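PDB 3I0P: malate dehydrogenase from Entamoeba histolytica, which probably catalyses the NAD-dependent interconversion of malate and oxaloacetate, as a member of the malate/L-lactate dehydrogenase family. Local coordinates for residues L39-L44 / F124-Y129; T82-D87 / M101-E106; T314-L317 / R322-T325. All coordinates share one frame; numbering follows the deposited sequence.

Contact 1: residues L39-L44 / F124-Y129; sequences LIAADL and FGIAGY. With NAD (nicotinamide-adenine-dinucleotide), chain B.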
# COMPACT_ATOMS: atom_id res chain seq x y z
N LEU A 39 -23.13 -6.64 0.84
CA LEU A 39 -23.14 -7.68 1.86
C LEU A 39 -23.05 -9.07 1.24
O LEU A 39 -22.17 -9.84 1.61
CB LEU A 39 -24.32 -7.55 2.82
CG LEU A 39 -24.25 -6.32 3.72
CD1 LEU A 39 -25.32 -6.34 4.80
CD2 LEU A 39 -22.86 -6.21 4.35
N ILE A 40 -23.92 -9.37 0.27
CA ILE A 40 -23.85 -10.67 -0.41
C ILE A 40 -22.50 -10.90 -1.12
O ILE A 40 -21.99 -12.00 -1.10
CB ILE A 40 -25.05 -10.93 -1.38
CG1 ILE A 40 -25.13 -12.42 -1.75
CG2 ILE A 40 -24.94 -10.09 -2.65
CD1 ILE A 40 -25.76 -13.28 -0.70
N ALA A 41 -21.94 -9.84 -1.71
CA ALA A 41 -20.60 -9.87 -2.27
C ALA A 41 -19.58 -10.42 -1.29
O ALA A 41 -18.70 -11.19 -1.67
CB ALA A 41 -20.17 -8.49 -2.73
N ALA A 42 -19.71 -10.04 -0.02
CA ALA A 42 -18.82 -10.60 0.99
C ALA A 42 -19.02 -12.12 1.11
O ALA A 42 -18.03 -12.87 1.19
CB ALA A 42 -19.01 -9.91 2.31
N ASP A 43 -20.28 -12.56 1.10
CA ASP A 43 -20.58 -13.99 1.23
C ASP A 43 -20.19 -14.76 -0.05
O ASP A 43 -19.69 -15.88 0.03
CB ASP A 43 -22.07 -14.24 1.57
CG ASP A 43 -22.47 -13.67 2.93
OD1 ASP A 43 -21.76 -13.89 3.93
OD2 ASP A 43 -23.52 -13.00 2.99
N LEU A 44 -20.41 -14.15 -1.21
CA LEU A 44 -19.99 -14.74 -2.48
C LEU A 44 -18.49 -14.96 -2.50
O LEU A 44 -18.02 -15.97 -3.02
CB LEU A 44 -20.40 -13.87 -3.66
CG LEU A 44 -21.81 -14.14 -4.20
CD1 LEU A 44 -22.28 -13.00 -5.10
CD2 LEU A 44 -21.90 -15.49 -4.90
N PHE A 124 -18.70 -0.18 6.04
CA PHE A 124 -18.95 -0.32 4.61
C PHE A 124 -18.65 -1.72 4.07
O PHE A 124 -18.52 -1.90 2.86
CB PHE A 124 -18.30 0.84 3.82
CG PHE A 124 -16.84 0.64 3.46
CD1 PHE A 124 -16.21 1.57 2.64
CD2 PHE A 124 -16.10 -0.45 3.92
CE1 PHE A 124 -14.87 1.42 2.27
CE2 PHE A 124 -14.77 -0.62 3.54
CZ PHE A 124 -14.15 0.32 2.73
N GLY A 125 -18.57 -2.69 4.97
CA GLY A 125 -18.36 -4.08 4.60
C GLY A 125 -16.99 -4.31 4.01
O GLY A 125 -16.00 -3.77 4.50
N ILE A 126 -16.92 -5.09 2.94
CA ILE A 126 -15.63 -5.41 2.34
C ILE A 126 -15.06 -4.29 1.46
O ILE A 126 -15.74 -3.76 0.57
CB ILE A 126 -15.64 -6.76 1.58
CG1 ILE A 126 -16.80 -6.84 0.58
CG2 ILE A 126 -15.68 -7.90 2.57
CD1 ILE A 126 -16.55 -7.86 -0.52
N ALA A 127 -13.81 -3.91 1.71
CA ALA A 127 -13.19 -2.84 0.93
C ALA A 127 -13.15 -3.23 -0.54
O ALA A 127 -13.40 -2.41 -1.43
CB ALA A 127 -11.80 -2.50 1.46
N GLY A 128 -12.86 -4.51 -0.78
CA GLY A 128 -12.74 -5.07 -2.12
C GLY A 128 -13.91 -4.80 -3.02
O GLY A 128 -13.75 -4.77 -4.24
N TYR A 129 -15.09 -4.58 -2.45
CA TYR A 129 -16.31 -4.41 -3.25
C TYR A 129 -16.21 -3.17 -4.12
O TYR A 129 -16.53 -3.20 -5.31
CB TYR A 129 -17.56 -4.33 -2.37
CG TYR A 129 -18.84 -4.07 -3.14
CD1 TYR A 129 -19.49 -5.10 -3.81
CD2 TYR A 129 -19.39 -2.78 -3.21
CE1 TYR A 129 -20.67 -4.87 -4.54
CE2 TYR A 129 -20.57 -2.54 -3.94
CZ TYR A 129 -21.20 -3.59 -4.59
OH TYR A 129 -22.36 -3.38 -5.30
PA NAD B . -6.85 -11.78 4.20
O1A NAD B . -7.95 -12.81 4.13
O2A NAD B . -5.69 -12.04 5.11
O5B NAD B . -6.31 -11.60 2.69
C5B NAD B . -7.25 -11.37 1.62
C4B NAD B . -6.56 -10.88 0.34
O4B NAD B . -5.31 -11.54 0.12
C3B NAD B . -7.38 -11.16 -0.90
O3B NAD B . -7.10 -10.13 -1.87
C2B NAD B . -6.85 -12.49 -1.39
O2B NAD B . -7.04 -12.65 -2.79
C1B NAD B . -5.38 -12.37 -1.05
N9A NAD B . -4.68 -13.67 -0.80
C8A NAD B . -4.94 -14.55 0.18
N7A NAD B . -4.06 -15.57 0.08
C5A NAD B . -3.24 -15.31 -0.97
C6A NAD B . -2.16 -15.98 -1.56
N6A NAD B . -1.73 -17.17 -1.08
N1A NAD B . -1.55 -15.44 -2.64
C2A NAD B . -1.96 -14.27 -3.15
N3A NAD B . -2.98 -13.61 -2.60
C4A NAD B . -3.64 -14.11 -1.52
O3 NAD B . -7.45 -10.30 4.48
PN NAD B . -8.12 -9.72 5.84
O1N NAD B . -7.21 -8.63 6.36
O2N NAD B . -8.55 -10.85 6.75
O5D NAD B . -9.46 -9.01 5.32
C5D NAD B . -10.64 -9.78 5.04
C4D NAD B . -11.81 -8.85 4.72
O4D NAD B . -12.14 -8.04 5.85
C3D NAD B . -11.49 -7.89 3.58
O3D NAD B . -12.50 -8.05 2.57
C2D NAD B . -11.49 -6.50 4.21
O2D NAD B . -12.01 -5.44 3.39
C1D NAD B . -12.39 -6.70 5.41
N1N NAD B . -12.16 -5.71 6.45
C2N NAD B . -13.04 -4.69 6.57
C3N NAD B . -12.86 -3.71 7.55
C7N NAD B . -13.82 -2.57 7.69
O7N NAD B . -13.63 -1.73 8.57
N7N NAD B . -14.86 -2.48 6.87
C4N NAD B . -11.76 -3.80 8.41
C5N NAD B . -10.86 -4.86 8.26
C6N NAD B . -11.08 -5.81 7.26
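A41 and A42 meet I126 and Y129 in a small apolar contact, where helix 29-45 passes the loop that leads into helix 127-136. I126 carries most of it with two branches. Its CD1 lies alongside the helix backbone, 3.9 Å from A42 CA. Its CG2 faces the A42 methyl, with CG2 and A42 CB 3.9 Å apart. CG1 sits between the backbone N and the carbonyl carbon (chi1 52°), which turns CD1 to the helix while CG2 still reaches the ribose. I126 thus touches the helix with CD1 and the ribose side, near NAD O3D, with CG2. One residue earlier on the helix, A41 CB approaches the Y129 ring obliquely, 3.6 Å from CD1. With CG anti to the backbone N (chi1 177°), the ring reaches back to the A41 methyl. Segment 124-129 also holds NAD through its backbone. The carboxamide N7N donates to G125 O at 2.9 Å, and A127 N donates to the ribose O2D at 2.9 Å, with an N-H...O angle of 164°. The helix thus backs the segment that holds the nicotinamide end of NAD. Around the contact, I126 also touches M47 and H50 beyond the helix end, and D181 of strand 178-182. L39 and I40 turn to helix 11-24, so helix 29-45 lies between that helix and segment 124-129.

Contact 2: residues T82-D87 / M101-E106; sequences TTCVLD and MKMAIE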
# COMPACT_ATOMS: atom_id res chain seq x y z
N THR A 82 -12.13 16.41 -10.77
CA THR A 82 -11.62 15.07 -10.53
C THR A 82 -11.82 14.62 -9.09
O THR A 82 -11.49 13.49 -8.74
CB THR A 82 -10.11 14.99 -10.83
OG1 THR A 82 -9.42 15.98 -10.05
CG2 THR A 82 -9.82 15.21 -12.30
N THR A 83 -12.35 15.51 -8.25
CA THR A 83 -12.46 15.22 -6.81
C THR A 83 -13.86 15.49 -6.26
O THR A 83 -14.69 16.11 -6.92
CB THR A 83 -11.46 16.05 -5.96
OG1 THR A 83 -11.91 17.41 -5.86
CG2 THR A 83 -10.05 15.99 -6.54
N CYS A 84 -14.09 15.01 -5.03
CA CYS A 84 -15.30 15.34 -4.30
C CYS A 84 -15.18 14.99 -2.81
O CYS A 84 -14.53 14.01 -2.45
CB CYS A 84 -16.52 14.65 -4.92
SG CYS A 84 -18.09 15.24 -4.25
N VAL A 85 -15.81 15.81 -1.96
CA VAL A 85 -16.00 15.48 -0.54
C VAL A 85 -17.48 15.22 -0.30
O VAL A 85 -18.32 16.02 -0.69
CB VAL A 85 -15.53 16.61 0.41
CG1 VAL A 85 -15.87 16.26 1.87
CG2 VAL A 85 -14.05 16.88 0.25
N LEU A 86 -17.77 14.10 0.35
CA LEU A 86 -19.14 13.76 0.70
C LEU A 86 -19.31 13.68 2.21
O LEU A 86 -18.44 13.18 2.92
CB LEU A 86 -19.56 12.44 0.06
CG LEU A 86 -19.51 12.24 -1.47
CD1 LEU A 86 -19.71 10.77 -1.80
CD2 LEU A 86 -20.53 13.11 -2.20
N ASP A 87 -20.44 14.20 2.68
CA ASP A 87 -20.90 13.98 4.03
C ASP A 87 -21.87 12.80 3.96
O ASP A 87 -22.86 12.85 3.23
CB ASP A 87 -21.61 15.23 4.54
CG ASP A 87 -22.09 15.10 5.97
OD1 ASP A 87 -21.73 14.14 6.67
OD2 ASP A 87 -22.86 15.99 6.41
N MET A 101 -17.58 5.77 -5.11
CA MET A 101 -16.73 5.14 -6.11
C MET A 101 -17.30 5.30 -7.52
O MET A 101 -16.58 5.65 -8.45
CB MET A 101 -16.46 3.67 -5.76
CG MET A 101 -15.64 2.90 -6.80
SD MET A 101 -14.00 3.57 -7.16
CE MET A 101 -13.00 2.76 -5.91
N LYS A 102 -18.60 5.05 -7.68
CA LYS A 102 -19.26 5.26 -8.97
C LYS A 102 -18.98 6.67 -9.47
O LYS A 102 -18.78 6.90 -10.65
CB LYS A 102 -20.77 5.06 -8.86
CG LYS A 102 -21.23 3.66 -9.10
CD LYS A 102 -22.70 3.48 -8.73
CE LYS A 102 -23.65 4.24 -9.67
NZ LYS A 102 -25.07 4.09 -9.21
N MET A 103 -18.98 7.59 -8.52
CA MET A 103 -18.71 8.99 -8.77
C MET A 103 -17.25 9.20 -9.15
O MET A 103 -16.95 9.92 -10.10
CB MET A 103 -19.08 9.77 -7.52
CG MET A 103 -19.17 11.24 -7.68
SD MET A 103 -20.26 11.94 -6.42
CE MET A 103 -19.96 13.67 -6.79
N ALA A 104 -16.33 8.55 -8.42
CA ALA A 104 -14.91 8.60 -8.78
C ALA A 104 -14.64 7.99 -10.17
O ALA A 104 -13.78 8.48 -10.90
CB ALA A 104 -14.08 7.92 -7.72
N ILE A 105 -15.37 6.93 -10.51
CA ILE A 105 -15.25 6.28 -11.83
C ILE A 105 -15.71 7.23 -12.93
O ILE A 105 -15.02 7.41 -13.95
CB ILE A 105 -16.09 4.98 -11.89
CG1 ILE A 105 -15.46 3.89 -11.03
CG2 ILE A 105 -16.24 4.49 -13.33
CD1 ILE A 105 -16.41 2.74 -10.69
N GLU A 106 -16.86 7.85 -12.72
CA GLU A 106 -17.47 8.77 -13.65
C GLU A 106 -16.50 9.90 -14.00
O GLU A 106 -16.29 10.21 -15.18
CB GLU A 106 -18.75 9.32 -13.01
CG GLU A 106 -19.77 9.94 -13.95
CD GLU A 106 -20.82 10.77 -13.20
OE1 GLU A 106 -20.71 10.91 -11.95
OE2 GLU A 106 -21.76 11.27 -13.87
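M103 reaches from helix 93-111 to C84 and L86 on strand 83-87, inside a beta-alpha-beta unit that runs on into strand 113-121. The two strands are parallel neighbours in the mixed sheet, and the helix packs on one face of them. One side chain makes the whole bridge from the helix. The M103 CG is anti to the backbone N (chi1 -166°), and the chain stays extended through chi2 and chi3. This full length carries the thioether and its methyl to the sheet. L86 meets the chain one atom earlier than C84 does. Its CD2 lies 4.4 Å from M103 SD, a loose apolar approach. C84 and L86 alternate with V85, so both point to the helix, and both also touch V116 of strand 113-121 and I76 of strand 75-79. M103 itself packs on V116 too. V85 turns to the other face of the sheet, where it meets F294 of the second subunit. The methyl of M103 ends on C84. The SG of C84, anti to its own backbone N (chi1 -170°), lies 3.5 Å from M103 CE, and C84 CB follows at 4.0 Å from the same methyl.

Contact 3: residues T314-L317 / R322-T325; sequences TDKL and RIYT. With NAD (nicotinamide-adenine-dinucleotide), chain B.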
# COMPACT_ATOMS: atom_id res chain seq x y z
N THR A 314 6.07 -20.04 -11.47
CA THR A 314 7.38 -20.15 -10.81
C THR A 314 7.43 -21.36 -9.88
O THR A 314 6.39 -21.90 -9.50
CB THR A 314 7.78 -18.86 -10.03
OG1 THR A 314 6.76 -18.51 -9.09
CG2 THR A 314 8.02 -17.71 -10.98
N ASP A 315 8.63 -21.80 -9.53
CA ASP A 315 8.80 -23.00 -8.71
C ASP A 315 8.08 -22.88 -7.38
O ASP A 315 8.25 -21.89 -6.65
CB ASP A 315 10.29 -23.33 -8.50
CG ASP A 315 10.99 -23.78 -9.77
OD1 ASP A 315 10.31 -24.29 -10.70
OD2 ASP A 315 12.23 -23.63 -9.84
N LYS A 316 7.27 -23.88 -7.08
CA LYS A 316 6.50 -23.93 -5.84
C LYS A 316 7.31 -24.55 -4.70
O LYS A 316 7.97 -25.58 -4.87
CB LYS A 316 5.19 -24.68 -6.09
CG LYS A 316 4.11 -23.81 -6.73
CD LYS A 316 3.40 -24.50 -7.87
CE LYS A 316 3.99 -24.11 -9.21
NZ LYS A 316 3.13 -24.57 -10.35
N LEU A 317 7.26 -23.90 -3.54
CA LEU A 317 7.90 -24.41 -2.33
C LEU A 317 7.33 -25.79 -2.00
O LEU A 317 6.11 -25.97 -2.04
CB LEU A 317 7.64 -23.43 -1.17
CG LEU A 317 8.37 -23.51 0.17
CD1 LEU A 317 9.88 -23.38 0.00
CD2 LEU A 317 7.84 -22.43 1.12
N ARG A 322 0.10 -24.95 -5.27
CA ARG A 322 -0.11 -23.80 -6.17
C ARG A 322 0.20 -22.45 -5.55
O ARG A 322 0.23 -22.29 -4.32
CB ARG A 322 -1.53 -23.79 -6.74
CG ARG A 322 -2.62 -23.67 -5.70
CD ARG A 322 -4.00 -23.99 -6.28
NE ARG A 322 -4.53 -22.96 -7.17
CZ ARG A 322 -5.83 -22.68 -7.30
NH1 ARG A 322 -6.72 -23.34 -6.58
NH2 ARG A 322 -6.24 -21.73 -8.13
N ILE A 323 0.44 -21.48 -6.43
CA ILE A 323 0.62 -20.08 -6.10
C ILE A 323 -0.66 -19.36 -6.55
O ILE A 323 -1.19 -19.64 -7.62
CB ILE A 323 1.89 -19.51 -6.79
CG1 ILE A 323 3.14 -20.18 -6.20
CG2 ILE A 323 1.96 -17.98 -6.67
CD1 ILE A 323 4.43 -19.98 -7.00
N TYR A 324 -1.16 -18.46 -5.70
CA TYR A 324 -2.35 -17.68 -6.03
C TYR A 324 -1.99 -16.23 -6.37
O TYR A 324 -0.87 -15.77 -6.13
CB TYR A 324 -3.36 -17.70 -4.87
CG TYR A 324 -3.76 -19.08 -4.40
CD1 TYR A 324 -5.02 -19.60 -4.70
CD2 TYR A 324 -2.89 -19.87 -3.64
CE1 TYR A 324 -5.40 -20.87 -4.27
CE2 TYR A 324 -3.27 -21.14 -3.20
CZ TYR A 324 -4.52 -21.63 -3.52
OH TYR A 324 -4.90 -22.88 -3.09
N THR A 325 -2.94 -15.51 -6.96
CA THR A 325 -2.82 -14.08 -7.10
C THR A 325 -4.05 -13.40 -6.47
O THR A 325 -5.08 -14.05 -6.21
CB THR A 325 -2.64 -13.64 -8.57
OG1 THR A 325 -3.79 -14.01 -9.32
CG2 THR A 325 -1.40 -14.29 -9.19
PA NAD B . -6.85 -11.78 4.20
O1A NAD B . -7.95 -12.81 4.13
O2A NAD B . -5.69 -12.04 5.11
O5B NAD B . -6.31 -11.60 2.69
C5B NAD B . -7.25 -11.37 1.62
C4B NAD B . -6.56 -10.88 0.34
O4B NAD B . -5.31 -11.54 0.12
C3B NAD B . -7.38 -11.16 -0.90
O3B NAD B . -7.10 -10.13 -1.87
C2B NAD B . -6.85 -12.49 -1.39
O2B NAD B . -7.04 -12.65 -2.79
C1B NAD B . -5.38 -12.37 -1.05
N9A NAD B . -4.68 -13.67 -0.80
C8A NAD B . -4.94 -14.55 0.18
N7A NAD B . -4.06 -15.57 0.08
C5A NAD B . -3.24 -15.31 -0.97
C6A NAD B . -2.16 -15.98 -1.56
N6A NAD B . -1.73 -17.17 -1.08
N1A NAD B . -1.55 -15.44 -2.64
C2A NAD B . -1.96 -14.27 -3.15
N3A NAD B . -2.98 -13.61 -2.60
C4A NAD B . -3.64 -14.11 -1.52
O3 NAD B . -7.45 -10.30 4.48
PN NAD B . -8.12 -9.72 5.84
O1N NAD B . -7.21 -8.63 6.36
O2N NAD B . -8.55 -10.85 6.75
O5D NAD B . -9.46 -9.01 5.32
C5D NAD B . -10.64 -9.78 5.04
C4D NAD B . -11.81 -8.85 4.72
O4D NAD B . -12.14 -8.04 5.85
C3D NAD B . -11.49 -7.89 3.58
O3D NAD B . -12.50 -8.05 2.57
C2D NAD B . -11.49 -6.50 4.21
O2D NAD B . -12.01 -5.44 3.39
C1D NAD B . -12.39 -6.70 5.41
N1N NAD B . -12.16 -5.71 6.45
C2N NAD B . -13.04 -4.69 6.57
C3N NAD B . -12.86 -3.71 7.55
C7N NAD B . -13.82 -2.57 7.69
O7N NAD B . -13.63 -1.73 8.57
N7N NAD B . -14.86 -2.48 6.87
C4N NAD B . -11.76 -3.80 8.41
C5N NAD B . -10.86 -4.86 8.26
C6N NAD B . -11.08 -5.81 7.26
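I323 puts its CD1 over T314 and its CG1 against the aliphatic chain of K316. The CD1 methyl lies 3.5 Å from T314 OG1 and 3.7 Å from T314 O, and the two side chains cross at about a right angle. T314 OG1 is already hydrogen-bonded to L311 O, so the methyl meets an oxygen that has a polar partner. The K316 chain bends at chi2 and chi3. Its CG comes 3.8 Å from I323 CG1, and its CD rests 4.0 Å from R322 CA. The bends turn NZ back along its own arm of the loop, where it makes a weak hydrogen bond to R312 O. R322 points the other way. One face of its guanidinium lies under Y324 CE1, 3.5 Å from the plane and over its centre. Its NH2 forms salt bridges with E332 and E328. The two arms belong to the loop between helices 297-312 and 328-340. The second arm goes on to NAD, where Y324 CB is 3.7 Å from N1A of the adenine. Y248 of the second subunit packs on I323 and hydrogen-bonds Y324 O, while D315 forms a salt bridge with K210 of that subunit. The arms thus meet by van der Waals packing of I323 on T314 and the K316 chain, with no polar bond between them. The charged ends of K316, R322 and D315 are paired outside the two arms, that of D315 in the second subunit.

How the contacts relate
Contact 2 is buried between the sheet and a helix, contact 1 is partly buried near the middle of the chain, and contact 3 lies farthest out, in a loop at the subunit interface. Along the sequence, contact 2 is nested inside the loop closed by contact 1, and contact 3 follows later. Contacts 1 and 3 touch opposite ends of the same NAD, nicotinamide and adenine, with centres about 27 Å apart. Contacts 2 and 3 both reach the second subunit. None has a polar bond between its segments; in contact 3 a methyl meets oxygen as well as carbon. Chemistry differs: thioether and thiol in contact 2, cofactor hydrogen bonds beside contact 1, outside salt bridges in contact 3.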